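Local coordinates for protein blue-light-activated histidine kinase 2 (Erythrobacter litoralis HTCC2594, PDB 4R39) that autophosphorylates on a histidine at the expense of ATP as a blue-light-sensing kinase, here represented by its C-terminal histidine kinase portion without the light sensor, at residues A[18-23]-A[40-45]; A[85-90]-A[121-126]. All coordinates share one frame; numbering follows the deposited sequence.

In the fold
Contact 1 pairs helices 16-27 and 32-48, and contact 2 sets the start of helix 87-102, with the short strand before it, against helix 120-140. The centres lie 19 Å apart and the nearest atoms about 10 Å, without touching; along the chain the first closes before the second opens. Contact 1 is partly buried, its centre about 17 Å from the centre of the chain, and is carried by a salt bridge, a water and a little apolar packing. Contact 2, its centre about 9 Å from that point, is wholly buried: mostly apolar packing, with a tyrosine ring edge against a backbone carbonyl. Helix 58-75 receives side chains from both, and so links them.

Contact 1 of 2, residues A[18-23]-A[40-45]; sequences ELDRQL and MIRIQS
D20 and R42 face each other across two antiparallel helices, where their CA atoms, 6.3 Å apart, are the closest pair. The guanidinium is used side-on: R42 NE donates to D20 OD1 at 3.0 Å, and R42 NH2 to D20 OD2 at 2.7 Å with an N-H...O angle of 161°. Both acceptors lie close to the guanidinium plane, yet the carboxylate is turned 41° against it. OD1 is therefore met from above the carboxylate plane, and OD2 on its syn side but still tilted out of plane. The fork is thus two-pronged without being coplanar.

A water adds a second link, donating to D20 OD1 and, at 3.0 Å, to R42 O. OD1 is consequently shared between the water and NE.

Beside the charged pair, CG and CD of R42 pass alongside L23 in the opposite direction, with L23 CB 3.5 Å from R42 CG; the bend at chi3 (65°) then turns NE and the guanidinium to D20. The buried L23 and I41 meet where L23 CD1 approaches I41 CG2 at 4.4 Å. L19 CD2 lies 4.1 Å from S45 OG; the serine hydroxyl also makes a weak bond to I41 O.

In the second shell, Q27 OE1 accepts from R42 NH1, holding the remaining terminal nitrogen of the guanidinium. L19 and I41 also touch helix 58-75, which borders the apolar side of this helix pair. The two helices flank the 28-31 connection, which begins with H28, the predicted phosphoacceptor, unphosphorylated here.

The axes of segments 18-23 and 40-45 come within 10.1 Å and only 267 Å² is buried, so direct packing is modest. The paired charges, probably each stabilised by the other in its ionised form, supply a directional link that apolar contact alone would not give.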
ATOM      1  N   GLU A  18       9.820  19.665   6.593  1.00 37.18           N
ATOM      2  CA  GLU A  18       9.624  18.605   7.571  1.00 41.91           C
ATOM      3  C   GLU A  18       9.112  17.343   6.887  1.00 42.74           C
ATOM      4  O   GLU A  18       9.571  16.238   7.183  1.00 37.20           O
ATOM      5  CB  GLU A  18       8.652  19.041   8.671  1.00 46.09           C
ATOM      6  CG  GLU A  18       8.248  17.925   9.642  1.00 48.69           C
ATOM      7  CD  GLU A  18       9.416  17.368  10.450  1.00 54.15           C
ATOM      8  OE1 GLU A  18      10.560  17.845  10.279  1.00 53.81           O
ATOM      9  OE2 GLU A  18       9.185  16.450  11.268  1.00 53.78           O
ATOM     10  N   LEU A  19       8.156  17.510   5.977  1.00 37.15           N
ATOM     11  CA  LEU A  19       7.625  16.379   5.231  1.00 31.79           C
ATOM     12  C   LEU A  19       8.740  15.731   4.430  1.00 32.30           C
ATOM     13  O   LEU A  19       8.833  14.507   4.348  1.00 31.70           O
ATOM     14  CB  LEU A  19       6.508  16.813   4.283  1.00 32.02           C
ATOM     15  CG  LEU A  19       6.033  15.703   3.337  1.00 32.41           C
ATOM     16  CD1 LEU A  19       5.572  14.485   4.126  1.00 30.51           C
ATOM     17  CD2 LEU A  19       4.924  16.194   2.425  1.00 29.04           C
ATOM     18  N   ASP A  20       9.590  16.560   3.840  1.00 28.27           N
ATOM     19  CA  ASP A  20      10.675  16.059   3.017  1.00 27.81           C
ATOM     20  C   ASP A  20      11.698  15.319   3.871  1.00 28.20           C
ATOM     21  O   ASP A  20      12.267  14.315   3.445  1.00 30.39           O
ATOM     22  CB  ASP A  20      11.347  17.206   2.272  1.00 29.12           C
ATOM     23  CG  ASP A  20      12.307  16.719   1.213  1.00 33.32           C
ATOM     24  OD1 ASP A  20      11.835  16.099   0.238  1.00 35.27           O
ATOM     25  OD2 ASP A  20      13.527  16.954   1.350  1.00 32.36           O
ATOM     26  N   ARG A  21      11.924  15.821   5.079  1.00 32.83           N
ATOM     27  CA  ARG A  21      12.864  15.199   6.002  1.00 36.46           C
ATOM     28  C   ARG A  21      12.392  13.790   6.352  1.00 35.05           C
ATOM     29  O   ARG A  21      13.180  12.843   6.364  1.00 32.19           O
ATOM     30  CB  ARG A  21      12.995  16.047   7.269  1.00 37.73           C
ATOM     31  CG  ARG A  21      14.178  15.674   8.144  1.00 43.83           C
ATOM     32  CD  ARG A  21      14.077  16.295   9.531  1.00 47.94           C
ATOM     33  NE  ARG A  21      12.915  15.810  10.273  1.00 48.42           N
ATOM     34  CZ  ARG A  21      12.807  14.585  10.781  1.00 47.00           C
ATOM     35  NH1 ARG A  21      13.785  13.703  10.619  1.00 45.41           N
ATOM     36  NH2 ARG A  21      11.711  14.238  11.445  1.00 45.03           N
ATOM     37  N   GLN A  22      11.097  13.659   6.626  1.00 28.83           N
ATOM     38  CA  GLN A  22      10.499  12.360   6.908  1.00 28.04           C
ATOM     39  C   GLN A  22      10.609  11.403   5.722  1.00 26.32           C
ATOM     40  O   GLN A  22      10.973  10.245   5.892  1.00 26.14           O
ATOM     41  CB  GLN A  22       9.037  12.533   7.317  1.00 28.40           C
ATOM     42  CG  GLN A  22       8.875  13.142   8.695  1.00 30.79           C
ATOM     43  CD  GLN A  22       7.435  13.474   9.022  1.00 31.85           C
ATOM     44  OE1 GLN A  22       6.511  13.046   8.331  1.00 34.13           O
ATOM     45  NE2 GLN A  22       7.236  14.248  10.081  1.00 36.61           N
ATOM     46  N   LEU A  23      10.307  11.882   4.522  1.00 28.97           N
ATOM     47  CA  LEU A  23      10.358  11.020   3.346  1.00 28.85           C
ATOM     48  C   LEU A  23      11.793  10.620   3.008  1.00 27.63           C
ATOM     49  O   LEU A  23      12.029   9.539   2.469  1.00 29.08           O
ATOM     50  CB  LEU A  23       9.687  11.693   2.148  1.00 32.50           C
ATOM     51  CG  LEU A  23       8.207  12.027   2.349  1.00 30.23           C
ATOM     52  CD1 LEU A  23       7.675  12.811   1.165  1.00 30.02           C
ATOM     53  CD2 LEU A  23       7.378  10.770   2.581  1.00 27.47           C
ATOM     54  N   MET A  40      10.651   9.804  -6.183  1.00 34.51           N
ATOM     55  CA  MET A  40       9.690  10.471  -7.055  1.00 33.96           C
ATOM     56  C   MET A  40       8.663  11.255  -6.244  1.00 37.04           C
ATOM     57  O   MET A  40       8.414  12.429  -6.512  1.00 36.47           O
ATOM     58  CB  MET A  40       8.986   9.439  -7.936  1.00 34.17           C
ATOM     59  CG  MET A  40       9.950   8.584  -8.744  1.00 40.78           C
ATOM     60  SD  MET A  40       9.257   7.963 -10.287  1.00 52.77           S
ATOM     61  CE  MET A  40      10.647   7.036 -10.935  1.00 49.18           C
ATOM     62  N   ILE A  41       8.083  10.592  -5.245  1.00 33.76           N
ATOM     63  CA  ILE A  41       7.083  11.198  -4.367  1.00 26.44           C
ATOM     64  C   ILE A  41       7.616  12.471  -3.721  1.00 29.57           C
ATOM     65  O   ILE A  41       6.891  13.459  -3.581  1.00 29.55           O
ATOM     66  CB  ILE A  41       6.687  10.229  -3.239  1.00 25.15           C
ATOM     67  CG1 ILE A  41       6.134   8.920  -3.820  1.00 25.19           C
ATOM     68  CG2 ILE A  41       5.690  10.888  -2.279  1.00 27.34           C
ATOM     69  CD1 ILE A  41       4.636   8.897  -4.033  1.00 27.06           C
ATOM     70  N   ARG A  42       8.880  12.432  -3.312  1.00 26.60           N
ATOM     71  CA  ARG A  42       9.509  13.578  -2.673  1.00 29.80           C
ATOM     72  C   ARG A  42       9.551  14.763  -3.624  1.00 33.64           C
ATOM     73  O   ARG A  42       9.158  15.877  -3.268  1.00 34.10           O
ATOM     74  CB  ARG A  42      10.922  13.224  -2.226  1.00 32.99           C
ATOM     75  CG  ARG A  42      10.968  12.350  -0.988  1.00 31.96           C
ATOM     76  CD  ARG A  42      12.393  12.134  -0.546  1.00 31.18           C
ATOM     77  NE  ARG A  42      13.016  13.385  -0.121  1.00 32.75           N
ATOM     78  CZ  ARG A  42      14.326  13.596  -0.083  1.00 31.80           C
ATOM     79  NH1 ARG A  42      15.170  12.639  -0.447  1.00 29.08           N
ATOM     80  NH2 ARG A  42      14.796  14.770   0.315  1.00 32.01           N
ATOM     81  N   ILE A  43      10.025  14.512  -4.839  1.00 29.79           N
ATOM     82  CA  ILE A  43      10.099  15.545  -5.863  1.00 29.62           C
ATOM     83  C   ILE A  43       8.720  16.110  -6.181  1.00 30.81           C
ATOM     84  O   ILE A  43       8.531  17.325  -6.176  1.00 33.54           O
ATOM     85  CB  ILE A  43      10.740  14.998  -7.153  1.00 30.55           C
ATOM     86  CG1 ILE A  43      12.224  14.717  -6.910  1.00 29.43           C
ATOM     87  CG2 ILE A  43      10.585  15.991  -8.307  1.00 33.36           C
ATOM     88  CD1 ILE A  43      12.884  13.904  -8.001  1.00 30.21           C
ATOM     89  N   GLN A  44       7.762  15.232  -6.463  1.00 34.12           N
ATOM     90  CA  GLN A  44       6.430  15.670  -6.872  1.00 33.44           C
ATOM     91  C   GLN A  44       5.736  16.504  -5.792  1.00 36.72           C
ATOM     92  O   GLN A  44       5.009  17.449  -6.106  1.00 37.92           O
ATOM     93  CB  GLN A  44       5.572  14.468  -7.267  1.00 29.27           C
ATOM     94  CG  GLN A  44       6.143  13.691  -8.443  1.00 33.89           C
ATOM     95  CD  GLN A  44       5.230  12.577  -8.911  1.00 37.14           C
ATOM     96  OE1 GLN A  44       5.115  11.536  -8.261  1.00 34.83           O
ATOM     97  NE2 GLN A  44       4.576  12.791 -10.047  1.00 40.91           N
ATOM     98  N   SER A  45       5.973  16.160  -4.528  1.00 31.92           N
ATOM     99  CA  SER A  45       5.445  16.934  -3.406  1.00 35.06           C
ATOM    100  C   SER A  45       5.906  18.384  -3.473  1.00 37.54           C
ATOM    101  O   SER A  45       5.101  19.311  -3.382  1.00 41.72           O
ATOM    102  CB  SER A  45       5.905  16.333  -2.078  1.00 37.19           C
ATOM    103  OG  SER A  45       4.946  15.431  -1.557  1.00 35.89           O
TER
HETATM  104  O   HOH W   1       9.316  16.746  -0.368  1.00 28.55           O

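Contact 2 of 2, residues A[85-90]-A[121-126]; sequences IPLGAY and ETAGRI
A123 meets both I85 and Y90, with A123 CB 3.6 Å from I85 CG2. The CA atoms of L87 and A123 are 6.2 Å apart, the nearest pair across the contact.

The tyrosine presents its edge to the carbonyl oxygen of A123. Y90 CE2 is 3.3 Å from A123 O, which lies near the ring plane, whereas A123 CB, 4.2 Å from Y90 CE2, stands well off that plane. With CG anti to the backbone N (chi1 173°), the ring extends toward helix 120-140. Its hydroxyl passes G124, where Y90 OH comes within 4.3 Å of G124 CA, and is hydrogen-bonded beyond the two segments to the backbone oxygen of A64.

One turn further along helix 120-140, L87 and I126 cross at about a right angle. The two leucine methyls divide the isoleucine between them: L87 CD2 meets I126 CD1 at 3.9 Å, while L87 CD1 meets I126 CG2 at 4.1 Å.

P86 occupies the N-cap position, so the peptide chain turns from strand 85-86 into helix 87-102 right at this interface. Strand 85-86 pairs antiparallel with strand 117-118, whose V118 also touches A123. Helix 58-75 packs on Y90 and A123 through L68, and strand 161-168 of the five-stranded sheet sends L162 against L87 and I126, joining this helix pair to the sheet of the Bergerat-fold ATPase domain.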
ATOM      1  N   ILE A  85       8.339  -3.386  12.509  1.00 21.27           N
ATOM      2  CA  ILE A  85       7.137  -2.631  12.156  1.00 20.16           C
ATOM      3  C   ILE A  85       5.878  -3.471  12.371  1.00 19.59           C
ATOM      4  O   ILE A  85       5.750  -4.541  11.780  1.00 19.21           O
ATOM      5  CB  ILE A  85       7.169  -2.183  10.678  1.00 19.25           C
ATOM      6  CG1 ILE A  85       8.393  -1.300  10.400  1.00 19.95           C
ATOM      7  CG2 ILE A  85       5.890  -1.438  10.313  1.00 18.35           C
ATOM      8  CD1 ILE A  85       8.439  -0.012  11.204  1.00 20.58           C
ATOM      9  N   PRO A  86       4.939  -2.988  13.204  1.00 19.68           N
ATOM     10  CA  PRO A  86       3.663  -3.700  13.360  1.00 19.30           C
ATOM     11  C   PRO A  86       2.742  -3.498  12.157  1.00 18.24           C
ATOM     12  O   PRO A  86       2.052  -2.488  12.057  1.00 18.03           O
ATOM     13  CB  PRO A  86       3.062  -3.069  14.617  1.00 20.00           C
ATOM     14  CG  PRO A  86       3.648  -1.719  14.680  1.00 20.25           C
ATOM     15  CD  PRO A  86       5.027  -1.821  14.101  1.00 20.37           C
ATOM     16  N   LEU A  87       2.736  -4.477  11.259  1.00 14.40           N
ATOM     17  CA  LEU A  87       2.043  -4.358   9.984  1.00 16.60           C
ATOM     18  C   LEU A  87       0.549  -4.090  10.142  1.00 15.61           C
ATOM     19  O   LEU A  87      -0.009  -3.226   9.462  1.00 17.33           O
ATOM     20  CB  LEU A  87       2.255  -5.632   9.166  1.00 17.69           C
ATOM     21  CG  LEU A  87       1.708  -5.617   7.738  1.00 16.56           C
ATOM     22  CD1 LEU A  87       2.400  -4.552   6.904  1.00 18.40           C
ATOM     23  CD2 LEU A  87       1.876  -6.985   7.111  1.00 14.24           C
ATOM     24  N   GLY A  88      -0.094  -4.841  11.030  1.00 12.15           N
ATOM     25  CA  GLY A  88      -1.527  -4.733  11.225  1.00 11.89           C
ATOM     26  C   GLY A  88      -1.942  -3.336  11.629  1.00 11.89           C
ATOM     27  O   GLY A  88      -2.930  -2.803  11.124  1.00 11.71           O
ATOM     28  N   ALA A  89      -1.177  -2.742  12.539  1.00 12.19           N
ATOM     29  CA  ALA A  89      -1.446  -1.382  12.994  1.00 12.37           C
ATOM     30  C   ALA A  89      -1.324  -0.423  11.816  1.00 12.37           C
ATOM     31  O   ALA A  89      -2.188   0.411  11.576  1.00 12.37           O
ATOM     32  CB  ALA A  89      -0.471  -0.997  14.095  1.00 12.82           C
ATOM     33  N   TYR A  90      -0.235  -0.579  11.079  1.00 12.64           N
ATOM     34  CA  TYR A  90       0.080   0.270   9.944  1.00 14.07           C
ATOM     35  C   TYR A  90      -0.982   0.181   8.839  1.00 12.53           C
ATOM     36  O   TYR A  90      -1.467   1.209   8.361  1.00 12.70           O
ATOM     37  CB  TYR A  90       1.473  -0.119   9.444  1.00 13.07           C
ATOM     38  CG  TYR A  90       1.943   0.534   8.169  1.00 13.45           C
ATOM     39  CD1 TYR A  90       1.836   1.901   7.974  1.00 13.78           C
ATOM     40  CD2 TYR A  90       2.541  -0.225   7.175  1.00 14.74           C
ATOM     41  CE1 TYR A  90       2.288   2.487   6.809  1.00 14.66           C
ATOM     42  CE2 TYR A  90       2.998   0.348   6.015  1.00 15.67           C
ATOM     43  CZ  TYR A  90       2.870   1.705   5.834  1.00 14.84           C
ATOM     44  OH  TYR A  90       3.325   2.278   4.671  1.00 17.97           O
ATOM     45  N   GLU A 121      11.326  -2.395   5.008  1.00 24.14           N
ATOM     46  CA  GLU A 121      11.139  -2.525   3.568  1.00 24.23           C
ATOM     47  C   GLU A 121       9.888  -3.322   3.240  1.00 26.04           C
ATOM     48  O   GLU A 121       9.174  -3.011   2.294  1.00 25.22           O
ATOM     49  CB  GLU A 121      12.345  -3.205   2.925  1.00 27.43           C
ATOM     50  CG  GLU A 121      13.514  -2.269   2.654  1.00 30.12           C
ATOM     51  CD  GLU A 121      14.353  -2.700   1.467  1.00 35.39           C
ATOM     52  OE1 GLU A 121      13.920  -3.607   0.722  1.00 35.98           O
ATOM     53  OE2 GLU A 121      15.447  -2.125   1.270  1.00 35.43           O
ATOM     54  N   THR A 122       9.632  -4.360   4.023  1.00 22.98           N
ATOM     55  CA  THR A 122       8.480  -5.211   3.789  1.00 20.68           C
ATOM     56  C   THR A 122       7.195  -4.426   4.028  1.00 20.24           C
ATOM     57  O   THR A 122       6.237  -4.539   3.262  1.00 18.98           O
ATOM     58  CB  THR A 122       8.516  -6.444   4.708  1.00 20.76           C
ATOM     59  OG1 THR A 122       9.744  -7.153   4.504  1.00 24.05           O
ATOM     60  CG2 THR A 122       7.346  -7.373   4.417  1.00 20.13           C
ATOM     61  N   ALA A 123       7.184  -3.628   5.090  1.00 15.48           N
ATOM     62  CA  ALA A 123       5.997  -2.868   5.462  1.00 16.65           C
ATOM     63  C   ALA A 123       5.692  -1.828   4.396  1.00 19.26           C
ATOM     64  O   ALA A 123       4.559  -1.717   3.930  1.00 17.02           O
ATOM     65  CB  ALA A 123       6.198  -2.200   6.815  1.00 14.78           C
ATOM     66  N   GLY A 124       6.713  -1.067   4.015  1.00 20.56           N
ATOM     67  CA  GLY A 124       6.572  -0.042   2.998  1.00 21.78           C
ATOM     68  C   GLY A 124       6.015  -0.580   1.695  1.00 18.19           C
ATOM     69  O   GLY A 124       5.143   0.039   1.090  1.00 17.95           O
ATOM     70  N   ARG A 125       6.515  -1.731   1.259  1.00 17.30           N
ATOM     71  CA  ARG A 125       6.022  -2.348   0.033  1.00 17.48           C
ATOM     72  C   ARG A 125       4.557  -2.751   0.184  1.00 18.84           C
ATOM     73  O   ARG A 125       3.738  -2.458  -0.686  1.00 20.20           O
ATOM     74  CB  ARG A 125       6.873  -3.563  -0.359  1.00 17.81           C
ATOM     75  CG  ARG A 125       8.281  -3.212  -0.834  1.00 19.07           C
ATOM     76  CD  ARG A 125       8.977  -4.412  -1.453  1.00 22.14           C
ATOM     77  NE  ARG A 125      10.430  -4.354  -1.297  1.00 23.88           N
ATOM     78  CZ  ARG A 125      11.262  -3.766  -2.149  1.00 28.93           C
ATOM     79  NH1 ARG A 125      10.806  -3.165  -3.246  1.00 34.94           N
ATOM     80  NH2 ARG A 125      12.565  -3.779  -1.901  1.00 29.49           N
ATOM     81  N   ILE A 126       4.223  -3.408   1.290  1.00 16.47           N
ATOM     82  CA  ILE A 126       2.858  -3.875   1.506  1.00 13.94           C
ATOM     83  C   ILE A 126       1.898  -2.709   1.708  1.00 13.65           C
ATOM     84  O   ILE A 126       0.789  -2.722   1.181  1.00 13.45           O
ATOM     85  CB  ILE A 126       2.765  -4.826   2.719  1.00 14.79           C
ATOM     86  CG1 ILE A 126       3.554  -6.104   2.440  1.00 15.55           C
ATOM     87  CG2 ILE A 126       1.303  -5.181   3.025  1.00 13.27           C
ATOM     88  CD1 ILE A 126       3.767  -6.965   3.668  1.00 14.82           C
TER